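Arabinogalactan endo-1,4-beta-galactosidase (PDB 7OSK) probably hydrolyses internal beta-1,4-galactosidic linkages of arabinogalactan, here as the family 53 glycoside hydrolase domain of a longer archaeal protein. Local coordinates at residues Trp90-Val95 and Gly348-Gly353; Ala142-Gln147 and Glu191-Phe196. All coordinates share one frame; numbering follows the deposited sequence.

Contact 1 of 2, residues Trp90-Val95 and Gly348-Gly353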
ATOM      1  N   TRP A  90       2.343  -5.876 -10.100  1.00 20.92           N
ATOM      2  CA  TRP A  90       1.820  -4.564  -9.726  1.00 21.92           C
ATOM      3  C   TRP A  90       2.740  -3.847  -8.747  1.00 21.52           C
ATOM      4  O   TRP A  90       3.429  -4.481  -7.946  1.00 21.37           O
ATOM      5  CB  TRP A  90       0.426  -4.696  -9.111  1.00 21.51           C
ATOM      6  CG  TRP A  90      -0.676  -4.742 -10.115  1.00 19.63           C
ATOM      7  CD1 TRP A  90      -1.020  -5.796 -10.908  1.00 21.94           C
ATOM      8  CD2 TRP A  90      -1.594  -3.688 -10.426  1.00 19.91           C
ATOM      9  NE1 TRP A  90      -2.093  -5.461 -11.700  1.00 21.81           N
ATOM     10  CE2 TRP A  90      -2.464  -4.172 -11.422  1.00 20.79           C
ATOM     11  CE3 TRP A  90      -1.762  -2.381  -9.961  1.00 22.62           C
ATOM     12  CZ2 TRP A  90      -3.487  -3.394 -11.962  1.00 22.59           C
ATOM     13  CZ3 TRP A  90      -2.780  -1.610 -10.498  1.00 23.57           C
ATOM     14  CH2 TRP A  90      -3.629  -2.120 -11.488  1.00 21.46           C
ATOM     15  N   ILE A  91       2.731  -2.519  -8.824  1.00 19.81           N
ATOM     16  CA  ILE A  91       3.524  -1.669  -7.944  1.00 20.14           C
ATOM     17  C   ILE A  91       2.617  -0.655  -7.257  1.00 20.89           C
ATOM     18  O   ILE A  91       1.831   0.033  -7.911  1.00 20.73           O
ATOM     19  CB  ILE A  91       4.633  -0.920  -8.722  1.00 20.93           C
ATOM     20  CG1 ILE A  91       5.535  -1.907  -9.473  1.00 23.05           C
ATOM     21  CG2 ILE A  91       5.460  -0.051  -7.781  1.00 21.06           C
ATOM     22  CD1 ILE A  91       6.309  -2.861  -8.575  1.00 22.59           C
ATOM     23  N   ARG A  92       2.731  -0.568  -5.935  1.00 19.97           N
ATOM     24  CA  ARG A  92       1.967   0.400  -5.155  1.00 19.77           C
ATOM     25  C   ARG A  92       2.901   1.450  -4.570  1.00 17.78           C
ATOM     26  O   ARG A  92       3.917   1.118  -3.963  1.00 17.53           O
ATOM     27  CB  ARG A  92       1.184  -0.300  -4.044  1.00 19.69           C
ATOM     28  CG  ARG A  92       0.348   0.627  -3.177  1.00 18.51           C
ATOM     29  CD  ARG A  92      -0.489  -0.169  -2.186  1.00 20.13           C
ATOM     30  NE  ARG A  92      -1.325   0.687  -1.340  1.00 21.73           N
ATOM     31  CZ  ARG A  92      -0.996   1.103  -0.120  1.00 17.33           C
ATOM     32  NH1 ARG A  92       0.163   0.755   0.425  1.00 18.32           N
ATOM     33  NH2 ARG A  92      -1.829   1.874   0.561  1.00 17.32           N
ATOM     34  N   LEU A  93       2.552   2.718  -4.766  1.00 18.98           N
ATOM     35  CA  LEU A  93       3.368   3.830  -4.286  1.00 18.17           C
ATOM     36  C   LEU A  93       2.512   4.868  -3.579  1.00 16.89           C
ATOM     37  O   LEU A  93       1.485   5.297  -4.105  1.00 17.22           O
ATOM     38  CB  LEU A  93       4.117   4.490  -5.449  1.00 19.99           C
ATOM     39  CG  LEU A  93       5.119   3.631  -6.222  1.00 19.43           C
ATOM     40  CD1 LEU A  93       5.580   4.366  -7.465  1.00 16.75           C
ATOM     41  CD2 LEU A  93       6.304   3.259  -5.345  1.00 18.92           C
ATOM     42  N   ARG A  94       2.937   5.269  -2.384  1.00 19.00           N
ATOM     43  CA  ARG A  94       2.286   6.363  -1.676  1.00 18.93           C
ATOM     44  C   ARG A  94       2.882   7.685  -2.138  1.00 16.76           C
ATOM     45  O   ARG A  94       4.032   7.734  -2.573  1.00 18.75           O
ATOM     46  CB  ARG A  94       2.437   6.209  -0.159  1.00 18.04           C
ATOM     47  CG  ARG A  94       3.872   6.173   0.332  1.00 17.30           C
ATOM     48  CD  ARG A  94       3.939   6.160   1.852  1.00 18.37           C
ATOM     49  NE  ARG A  94       5.305   5.975   2.337  1.00 19.33           N
ATOM     50  CZ  ARG A  94       5.895   4.794   2.499  1.00 17.23           C
ATOM     51  NH1 ARG A  94       5.246   3.672   2.212  1.00 18.98           N
ATOM     52  NH2 ARG A  94       7.141   4.733   2.946  1.00 13.61           N
ATOM     53  N   VAL A  95       2.092   8.751  -2.046  1.00 17.92           N
ATOM     54  CA  VAL A  95       2.540  10.080  -2.447  1.00 19.15           C
ATOM     55  C   VAL A  95       2.144  11.116  -1.399  1.00 18.63           C
ATOM     56  O   VAL A  95       0.958  11.332  -1.139  1.00 17.30           O
ATOM     57  CB  VAL A  95       1.953  10.488  -3.824  1.00 16.82           C
ATOM     58  CG1 VAL A  95       2.338  11.921  -4.177  1.00 17.32           C
ATOM     59  CG2 VAL A  95       2.424   9.535  -4.911  1.00 17.00           C
ATOM     60  N   GLY A 348      -6.635  -8.824  -5.669  1.00 23.09           N
ATOM     61  CA  GLY A 348      -5.298  -9.260  -5.311  1.00 23.96           C
ATOM     62  C   GLY A 348      -4.752  -8.625  -4.054  1.00 19.69           C
ATOM     63  O   GLY A 348      -5.508  -8.237  -3.167  1.00 21.76           O
ATOM     64  N   ILE A 349      -3.427  -8.524  -3.985  1.00 21.77           N
ATOM     65  CA  ILE A 349      -2.752  -8.079  -2.774  1.00 18.68           C
ATOM     66  C   ILE A 349      -1.524  -7.220  -3.080  1.00 21.48           C
ATOM     67  O   ILE A 349      -0.955  -7.296  -4.172  1.00 20.86           O
ATOM     68  CB  ILE A 349      -2.318  -9.287  -1.910  1.00 18.44           C
ATOM     69  CG1 ILE A 349      -1.257 -10.118  -2.630  1.00 18.80           C
ATOM     70  CG2 ILE A 349      -3.507 -10.185  -1.586  1.00 23.36           C
ATOM     71  CD1 ILE A 349       0.061 -10.161  -1.912  1.00 20.70           C
ATOM     72  N   PHE A 350      -1.149  -6.381  -2.116  1.00 22.61           N
ATOM     73  CA  PHE A 350       0.136  -5.686  -2.145  1.00 20.52           C
ATOM     74  C   PHE A 350       0.889  -5.942  -0.849  1.00 20.28           C
ATOM     75  O   PHE A 350       0.397  -5.622   0.233  1.00 21.80           O
ATOM     76  CB  PHE A 350      -0.041  -4.178  -2.332  1.00 19.51           C
ATOM     77  CG  PHE A 350      -0.610  -3.786  -3.662  1.00 17.90           C
ATOM     78  CD1 PHE A 350       0.218  -3.581  -4.749  1.00 20.14           C
ATOM     79  CD2 PHE A 350      -1.971  -3.598  -3.819  1.00 18.20           C
ATOM     80  CE1 PHE A 350      -0.304  -3.208  -5.971  1.00 21.23           C
ATOM     81  CE2 PHE A 350      -2.497  -3.228  -5.037  1.00 17.31           C
ATOM     82  CZ  PHE A 350      -1.662  -3.032  -6.114  1.00 20.88           C
ATOM     83  N   TYR A 351       2.084  -6.508  -0.960  1.00 20.18           N
ATOM     84  CA  TYR A 351       2.935  -6.704   0.201  1.00 19.59           C
ATOM     85  C   TYR A 351       3.632  -5.393   0.545  1.00 20.23           C
ATOM     86  O   TYR A 351       4.395  -4.861  -0.265  1.00 18.86           O
ATOM     87  CB  TYR A 351       3.962  -7.804  -0.061  1.00 21.83           C
ATOM     88  CG  TYR A 351       4.670  -8.256   1.186  1.00 19.39           C
ATOM     89  CD1 TYR A 351       5.766  -7.561   1.671  1.00 19.37           C
ATOM     90  CD2 TYR A 351       4.236  -9.369   1.888  1.00 18.65           C
ATOM     91  CE1 TYR A 351       6.413  -7.965   2.813  1.00 21.17           C
ATOM     92  CE2 TYR A 351       4.879  -9.783   3.031  1.00 20.60           C
ATOM     93  CZ  TYR A 351       5.966  -9.077   3.492  1.00 22.92           C
ATOM     94  OH  TYR A 351       6.607  -9.488   4.637  1.00 24.22           O
ATOM     95  N   TRP A 352       3.372  -4.876   1.745  1.00 19.78           N
ATOM     96  CA  TRP A 352       3.865  -3.555   2.132  1.00 20.19           C
ATOM     97  C   TRP A 352       5.243  -3.627   2.782  1.00 20.50           C
ATOM     98  O   TRP A 352       5.510  -4.506   3.602  1.00 21.85           O
ATOM     99  CB  TRP A 352       2.878  -2.874   3.087  1.00 18.39           C
ATOM    100  CG  TRP A 352       3.172  -1.416   3.291  1.00 20.11           C
ATOM    101  CD1 TRP A 352       2.742  -0.375   2.517  1.00 19.96           C
ATOM    102  CD2 TRP A 352       3.964  -0.838   4.334  1.00 19.27           C
ATOM    103  NE1 TRP A 352       3.217   0.814   3.015  1.00 19.01           N
ATOM    104  CE2 TRP A 352       3.970   0.557   4.131  1.00 19.26           C
ATOM    105  CE3 TRP A 352       4.668  -1.364   5.419  1.00 17.97           C
ATOM    106  CZ2 TRP A 352       4.652   1.430   4.972  1.00 20.20           C
ATOM    107  CZ3 TRP A 352       5.345  -0.496   6.254  1.00 21.57           C
ATOM    108  CH2 TRP A 352       5.332   0.887   6.025  1.00 21.76           C
ATOM    109  N   GLY A 353       6.114  -2.695   2.409  1.00 18.71           N
ATOM    110  CA  GLY A 353       7.463  -2.648   2.944  1.00 19.00           C
ATOM    111  C   GLY A 353       8.337  -3.740   2.359  1.00 20.20           C
ATOM    112  O   GLY A 353       9.290  -4.193   2.991  1.00 18.61           O
TER
HETATM  113  O   HOH W   1       2.532   3.159   1.330  1.00 16.22           O

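Contact 2 of 2, residues Ala142-Gln147 and Glu191-Phe196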
ATOM      1  N   ALA A 142      -0.013   8.925   7.061  1.00 16.63           N
ATOM      2  CA  ALA A 142      -1.434   9.032   7.358  1.00 16.13           C
ATOM      3  C   ALA A 142      -2.045   7.651   7.578  1.00 17.82           C
ATOM      4  O   ALA A 142      -1.799   6.717   6.813  1.00 18.94           O
ATOM      5  CB  ALA A 142      -2.160   9.760   6.239  1.00 18.86           C
ATOM      6  N   ASP A 143      -2.829   7.534   8.644  1.00 17.75           N
ATOM      7  CA  ASP A 143      -3.545   6.308   8.967  1.00 18.71           C
ATOM      8  C   ASP A 143      -4.716   6.703   9.870  1.00 19.47           C
ATOM      9  O   ASP A 143      -4.914   7.891  10.116  1.00 19.27           O
ATOM     10  CB  ASP A 143      -2.606   5.297   9.627  1.00 16.17           C
ATOM     11  CG  ASP A 143      -1.966   5.833  10.883  1.00 19.11           C
ATOM     12  OD1 ASP A 143      -2.673   5.969  11.902  1.00 17.70           O
ATOM     13  OD2 ASP A 143      -0.748   6.109  10.850  1.00 22.96           O
ATOM     14  N   PRO A 144      -5.507   5.731  10.358  1.00 19.09           N
ATOM     15  CA  PRO A 144      -6.681   6.133  11.146  1.00 17.81           C
ATOM     16  C   PRO A 144      -6.377   6.814  12.481  1.00 17.52           C
ATOM     17  O   PRO A 144      -7.326   7.131  13.194  1.00 20.09           O
ATOM     18  CB  PRO A 144      -7.404   4.804  11.385  1.00 19.21           C
ATOM     19  CG  PRO A 144      -6.989   3.944  10.249  1.00 20.12           C
ATOM     20  CD  PRO A 144      -5.556   4.299  10.015  1.00 18.19           C
ATOM     21  N   SER A 145      -5.106   7.034  12.810  1.00 18.11           N
ATOM     22  CA  SER A 145      -4.741   7.710  14.056  1.00 18.39           C
ATOM     23  C   SER A 145      -4.174   9.105  13.786  1.00 18.19           C
ATOM     24  O   SER A 145      -4.110   9.942  14.685  1.00 18.27           O
ATOM     25  CB  SER A 145      -3.732   6.875  14.845  1.00 18.49           C
ATOM     26  OG  SER A 145      -2.475   6.835  14.194  1.00 18.98           O
ATOM     27  N   LYS A 146      -3.765   9.349  12.544  1.00 18.83           N
ATOM     28  CA  LYS A 146      -3.252  10.656  12.143  1.00 20.07           C
ATOM     29  C   LYS A 146      -3.582  10.927  10.680  1.00 17.48           C
ATOM     30  O   LYS A 146      -3.243  10.136   9.805  1.00 17.10           O
ATOM     31  CB  LYS A 146      -1.738  10.742  12.381  1.00 19.67           C
ATOM     32  CG  LYS A 146      -0.917   9.653  11.693  1.00 20.09           C
ATOM     33  CD  LYS A 146       0.426   9.454  12.386  1.00 18.66           C
ATOM     34  CE  LYS A 146       1.292   8.436  11.656  1.00 20.69           C
ATOM     35  NZ  LYS A 146       2.707   8.435  12.137  1.00 21.12           N
ATOM     36  N   GLN A 147      -4.266  12.039  10.431  1.00 19.22           N
ATOM     37  CA  GLN A 147      -4.618  12.457   9.077  1.00 19.73           C
ATOM     38  C   GLN A 147      -4.366  13.952   8.925  1.00 19.66           C
ATOM     39  O   GLN A 147      -5.294  14.729   8.701  1.00 23.01           O
ATOM     40  CB  GLN A 147      -6.083  12.131   8.766  1.00 19.82           C
ATOM     41  CG  GLN A 147      -6.402  10.642   8.694  1.00 19.72           C
ATOM     42  CD  GLN A 147      -6.026  10.011   7.361  1.00 20.10           C
ATOM     43  OE1 GLN A 147      -5.777  10.707   6.375  1.00 20.31           O
ATOM     44  NE2 GLN A 147      -5.987   8.685   7.326  1.00 18.95           N
ATOM     45  N   GLU A 191      -6.084   4.465   4.391  1.00 19.97           N
ATOM     46  CA  GLU A 191      -6.800   3.955   5.554  1.00 19.00           C
ATOM     47  C   GLU A 191      -7.688   5.045   6.151  1.00 19.43           C
ATOM     48  O   GLU A 191      -7.467   5.511   7.270  1.00 19.28           O
ATOM     49  CB  GLU A 191      -5.812   3.421   6.592  1.00 17.23           C
ATOM     50  CG  GLU A 191      -4.971   2.261   6.081  1.00 18.41           C
ATOM     51  CD  GLU A 191      -3.998   1.731   7.114  1.00 18.31           C
ATOM     52  OE1 GLU A 191      -4.031   2.202   8.269  1.00 20.53           O
ATOM     53  OE2 GLU A 191      -3.200   0.835   6.771  1.00 20.08           O
ATOM     54  N   ILE A 192      -8.699   5.437   5.383  1.00 18.75           N
ATOM     55  CA  ILE A 192      -9.554   6.567   5.727  1.00 19.88           C
ATOM     56  C   ILE A 192     -10.743   6.136   6.589  1.00 19.02           C
ATOM     57  O   ILE A 192     -11.855   6.633   6.423  1.00 19.91           O
ATOM     58  CB  ILE A 192     -10.065   7.274   4.449  1.00 18.25           C
ATOM     59  CG1 ILE A 192     -10.651   6.253   3.471  1.00 19.61           C
ATOM     60  CG2 ILE A 192      -8.929   8.021   3.772  1.00 19.45           C
ATOM     61  CD1 ILE A 192     -11.738   6.812   2.584  1.00 18.54           C
ATOM     62  N   ASN A 193     -10.495   5.209   7.511  1.00 17.52           N
ATOM     63  CA  ASN A 193     -11.528   4.726   8.423  1.00 19.64           C
ATOM     64  C   ASN A 193     -12.204   5.874   9.166  1.00 20.89           C
ATOM     65  O   ASN A 193     -13.429   6.006   9.150  1.00 22.39           O
ATOM     66  CB  ASN A 193     -10.930   3.741   9.433  1.00 20.64           C
ATOM     67  CG  ASN A 193     -10.304   2.527   8.770  1.00 20.40           C
ATOM     68  OD1 ASN A 193      -9.651   2.641   7.732  1.00 17.12           O
ATOM     69  ND2 ASN A 193     -10.506   1.355   9.368  1.00 20.83           N
ATOM     70  N   ASN A 194     -11.389   6.705   9.808  1.00 20.04           N
ATOM     71  CA  ASN A 194     -11.880   7.852  10.558  1.00 20.24           C
ATOM     72  C   ASN A 194     -11.831   9.107   9.700  1.00 20.79           C
ATOM     73  O   ASN A 194     -11.740  10.225  10.211  1.00 19.33           O
ATOM     74  CB  ASN A 194     -11.056   8.036  11.832  1.00 19.20           C
ATOM     75  CG  ASN A 194     -11.102   6.817  12.729  1.00 16.05           C
ATOM     76  OD1 ASN A 194     -12.119   6.131  12.806  1.00 15.57           O
ATOM     77  ND2 ASN A 194      -9.996   6.533  13.406  1.00 17.17           N
ATOM     78  N   GLY A 195     -11.894   8.910   8.387  1.00 19.90           N
ATOM     79  CA  GLY A 195     -11.819  10.006   7.443  1.00 20.01           C
ATOM     80  C   GLY A 195     -10.386  10.428   7.183  1.00 21.80           C
ATOM     81  O   GLY A 195      -9.442   9.744   7.579  1.00 21.93           O
ATOM     82  N   PHE A 196     -10.234  11.564   6.509  1.00 23.00           N
ATOM     83  CA  PHE A 196      -8.924  12.133   6.200  1.00 22.57           C
ATOM     84  C   PHE A 196      -9.017  13.650   6.254  1.00 21.19           C
ATOM     85  O   PHE A 196     -10.112  14.202   6.323  1.00 24.78           O
ATOM     86  CB  PHE A 196      -8.404  11.673   4.823  1.00 21.08           C
ATOM     87  CG  PHE A 196      -9.176  12.218   3.631  1.00 22.51           C
ATOM     88  CD1 PHE A 196     -10.547  12.445   3.691  1.00 22.13           C
ATOM     89  CD2 PHE A 196      -8.517  12.488   2.438  1.00 23.08           C
ATOM     90  CE1 PHE A 196     -11.237  12.935   2.589  1.00 21.69           C
ATOM     91  CE2 PHE A 196      -9.206  12.979   1.335  1.00 25.70           C
ATOM     92  CZ  PHE A 196     -10.564  13.202   1.411  1.00 22.23           C
TER
HETATM   93  O   HOH W   2      -8.708   7.563   8.770  1.00 19.48           O

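Contact 1 of 2, residues Trp90-Val95 and Gly348-Gly353
The Phe350 ring carries the aliphatic part of Arg92 over one face and meets Trp90 at its edge. Arg92 CB lies 3.5 Å from Phe350 CD1, and farther along the same chain Arg92 CD makes a CH-pi contact, 4.3 Å from the centroid of the Phe350 ring and 25° off its normal. At the edge, near the ring plane, Trp90 CE3 is 3.9 Å from Phe350 CZ, while Trp90 CB packs on Phe350 CE1 at 3.6 Å. Because Arg92 holds CG anti to the backbone N and then runs extended to NE, its guanidinium is carried past the phenyl ring to Trp352. There the two flat groups meet edge to edge, Arg92 NH1 lying 3.5 Å from Trp352 CD1 with the planes 60° apart. A water sits in the plane of both the Trp352 indole and the Arg94 guanidinium, accepting from Arg94 NH1 at 2.9 Å and from Trp352 NE1 at 3.0 Å. The charges are matched by acids outside the pair: Arg92 bridges to Asp55 and Glu292, Arg94 to Glu58. Were Phe350 cut back to an alanine, the methylenes of Arg92 would be likely to lose the face they lie on and Trp90 its edge partner, with a gap opened between them. The segment axes approach to 7.9 Å at 54°, with strand 51-55 between them in the sheet and paired through its backbone with Trp90 and Arg92. Such side-chain packing across the interior, between strands that are not neighbours, is how the core of a (beta/alpha)8 TIM barrel is filled, apolar around Phe350 and polar toward the C-terminal ends of its strands.

Contact 2 of 2, residues Ala142-Gln147 and Glu191-Phe196
Pro144 lays its ring against the stem of Glu191, with Pro144 CD 3.5 Å from Glu191 CB, while Pro144 CG lies 4.0 Å from Asn193 CB. The Glu191 chain then runs extended beyond CG to a carboxylate whose OE1 makes the nearest approach of the pair, 3.1 Å from Pro144 CD, and whose OE2 bonds to Ser261. From the neighbouring turn Asn194 grips the proline backbone: its ND2 gives a hydrogen bond of 2.7 Å to Pro144 O, in the carbonyl plane and on a lone pair, with the acceptor close to the amide plane of Asn194. Gln147 packs along the 191-196 backbone, from Glu191 O to Phe196. Bent at chi2 (-81°), it folds its amide beside Gly195 and Phe196, Gln147 CD being 3.4 Å from Gly195 O and Gln147 OE1 3.2 Å from Phe196 CB. Its NE2 bonds mainly to Asn190 O, and adds weak bonds to Asp143 O and to a water. That water donates to Glu191 O (2.8 Å) and to Gly195 O, linking them across the Ile192-Gly195 type I turn. The other segment has its own, reinforced by an Asx turn in which Asp143 OD1 accepts from Ser145 N. These loops follow adjacent TIM-barrel strands, 130-135 and 185-188, at their C-terminal ends. The chemistry implies a join in which side-chain amides and a water satisfy main-chain carbonyls, while Pro144 supplies apolar packing.

How the contacts relate
Contacts 1 and 2 sit in different layers of one barrel. Segments 90-95 and 348-353 meet near the centre of the chain, whereas loops 142-147 and 191-196 follow strands 130-135 and 185-188, so contact 2 belongs to the loop layer, its centre about 14 Å from that of the chain. The centres of the two contacts lie about 18 Å apart, they share no element, and their nearest atoms stay about 6 Å from each other. Glu292, a salt-bridge partner of Arg92, also comes near the carboxylate of Glu191, so that the two surroundings meet there. Both are mostly buried, yet ring and methylene packing with charged arginines marks the first, while amides, turns and main-chain carbonyls mark the second.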